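Side-chain contact in periplasmic binding protein (Agrobacterium tumefaciens str. B6, PDB 5L9G), which binds the opine mannopine in the periplasm and probably delivers it to an ABC transporter for uptake: residues M162-A167 and Y320-N325. Sequence-based numbering, arbitrary orientation.
Sequences MIEAAA and YSVDPN
In this two-lobed periplasmic binding protein, helix 162-169 packs against the short strand 320-321, which runs parallel to strand 240-256, and against the loop leading from it into helix 324-343; the junction is a worked example of a buried carboxylate joined to a neighbouring loop through a shared tyrosine hydroxyl. E164 meets Y320 and V322. The side chains of E164 and Y320 cross at about a right angle, the phenol reaching the aliphatic root of the glutamate: E164 CB lies 3.8 Å from Y320 CZ, and E164 CG is 3.5 Å from Y320 OH. The carboxylate is turned 52° from the ring plane. With chi1 at -61°, CG stands opposite the carbonyl carbon, and a bend at chi2 (96°) turns OE1 toward V322, whose CG2 lies 4.4 Å from E164 OE1. Three bonds hold this buried acid: OE1 is shared by the Y178 hydroxyl and the W327 indole N-H, while OE2 takes the amide N-H of G161, so the rotation of the carboxylate is probably well fixed. Y178 OH also accepts the backbone N-H of D323, linking acid and loop. D323 in turn N-caps helix 324-343, its OD1 receiving N325 N at 3.0 Å from above the carboxylate plane.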
loop_
_atom_site.group_PDB
_atom_site.type_symbol
_atom_site.label_atom_id
_atom_site.label_comp_id
_atom_site.label_asym_id
_atom_site.label_seq_id
_atom_site.Cartn_x
_atom_site.Cartn_y
_atom_site.Cartn_z
ATOM N N MET A 162 -9.799 -2.511 2.749
ATOM C CA MET A 162 -10.680 -3.511 3.382
ATOM C C MET A 162 -12.141 -3.056 3.440
ATOM O O MET A 162 -13.038 -3.855 3.148
ATOM C CB MET A 162 -10.155 -3.912 4.777
ATOM C CG MET A 162 -8.657 -4.283 4.793
ATOM S SD MET A 162 -8.293 -5.754 3.772
ATOM C CE MET A 162 -7.154 -5.083 2.609
ATOM N N ILE A 163 -12.389 -1.781 3.809
ATOM C CA ILE A 163 -13.748 -1.210 3.847
ATOM C C ILE A 163 -14.322 -1.205 2.419
ATOM O O ILE A 163 -15.463 -1.611 2.204
ATOM C CB ILE A 163 -13.764 0.228 4.459
ATOM C CG1 ILE A 163 -13.094 0.287 5.873
ATOM C CG2 ILE A 163 -15.177 0.841 4.458
ATOM C CD1 ILE A 163 -13.755 -0.526 7.025
ATOM N N GLU A 164 -13.507 -0.748 1.456
ATOM C CA GLU A 164 -13.885 -0.672 0.040
ATOM C C GLU A 164 -14.167 -2.055 -0.528
ATOM O O GLU A 164 -15.084 -2.180 -1.355
ATOM C CB GLU A 164 -12.803 0.035 -0.781
ATOM C CG GLU A 164 -12.522 1.475 -0.375
ATOM C CD GLU A 164 -11.347 1.637 0.582
ATOM O OE1 GLU A 164 -10.615 2.646 0.463
ATOM O OE2 GLU A 164 -11.167 0.772 1.466
ATOM N N ALA A 165 -13.397 -3.096 -0.078
ATOM C CA ALA A 165 -13.579 -4.494 -0.517
ATOM C C ALA A 165 -15.005 -4.942 -0.183
ATOM O O ALA A 165 -15.669 -5.524 -1.027
ATOM C CB ALA A 165 -12.559 -5.410 0.163
ATOM N N ALA A 166 -15.485 -4.612 1.027
ATOM C CA ALA A 166 -16.833 -4.938 1.479
ATOM C C ALA A 166 -17.889 -4.220 0.629
ATOM O O ALA A 166 -18.871 -4.861 0.238
ATOM C CB ALA A 166 -16.997 -4.590 2.944
ATOM N N ALA A 167 -17.663 -2.920 0.297
ATOM C CA ALA A 167 -18.574 -2.140 -0.564
ATOM C C ALA A 167 -18.691 -2.837 -1.934
ATOM O O ALA A 167 -19.804 -3.072 -2.391
ATOM C CB ALA A 167 -18.062 -0.720 -0.737
ATOM N N TYR A 320 -10.014 0.318 -9.299
ATOM C CA TYR A 320 -10.528 1.642 -8.962
ATOM C C TYR A 320 -9.408 2.252 -8.095
ATOM O O TYR A 320 -8.704 1.504 -7.412
ATOM C CB TYR A 320 -11.884 1.569 -8.219
ATOM C CG TYR A 320 -11.732 1.051 -6.811
ATOM C CD1 TYR A 320 -11.528 -0.305 -6.566
ATOM C CD2 TYR A 320 -11.668 1.926 -5.730
ATOM C CE1 TYR A 320 -11.295 -0.779 -5.281
ATOM C CE2 TYR A 320 -11.402 1.467 -4.446
ATOM C CZ TYR A 320 -11.246 0.110 -4.224
ATOM O OH TYR A 320 -10.987 -0.354 -2.964
ATOM N N SER A 321 -9.229 3.579 -8.145
ATOM C CA SER A 321 -8.177 4.241 -7.362
ATOM C C SER A 321 -8.606 4.520 -5.933
ATOM O O SER A 321 -9.767 4.875 -5.695
ATOM C CB SER A 321 -7.740 5.540 -8.025
ATOM O OG SER A 321 -6.971 5.302 -9.189
ATOM N N VAL A 322 -7.659 4.407 -4.975
ATOM C CA VAL A 322 -7.942 4.783 -3.577
ATOM C C VAL A 322 -8.341 6.277 -3.575
ATOM O O VAL A 322 -7.815 7.043 -4.388
ATOM C CB VAL A 322 -6.729 4.484 -2.632
ATOM C CG1 VAL A 322 -5.494 5.305 -3.006
ATOM C CG2 VAL A 322 -7.080 4.675 -1.154
ATOM N N ASP A 323 -9.263 6.682 -2.693
ATOM C CA ASP A 323 -9.648 8.079 -2.617
ATOM C C ASP A 323 -9.177 8.672 -1.300
ATOM O O ASP A 323 -9.816 8.448 -0.271
ATOM C CB ASP A 323 -11.164 8.288 -2.816
ATOM C CG ASP A 323 -11.606 9.746 -2.911
ATOM O OD1 ASP A 323 -10.734 10.654 -2.775
ATOM O OD2 ASP A 323 -12.810 9.979 -3.102
ATOM N N PRO A 324 -8.066 9.441 -1.317
ATOM C CA PRO A 324 -7.571 10.049 -0.062
ATOM C C PRO A 324 -8.585 10.988 0.601
ATOM O O PRO A 324 -8.549 11.119 1.822
ATOM C CB PRO A 324 -6.304 10.790 -0.484
ATOM C CG PRO A 324 -5.904 10.172 -1.788
ATOM C CD PRO A 324 -7.195 9.781 -2.459
ATOM N N ASN A 325 -9.493 11.618 -0.185
ATOM C CA ASN A 325 -10.536 12.505 0.356
ATOM C C ASN A 325 -11.486 11.744 1.283
ATOM O O ASN A 325 -11.886 12.298 2.301
ATOM C CB ASN A 325 -11.304 13.213 -0.762
ATOM C CG ASN A 325 -10.473 14.156 -1.610
ATOM O OD1 ASN A 325 -10.706 14.315 -2.813
ATOM N ND2 ASN A 325 -9.475 14.794 -1.018
#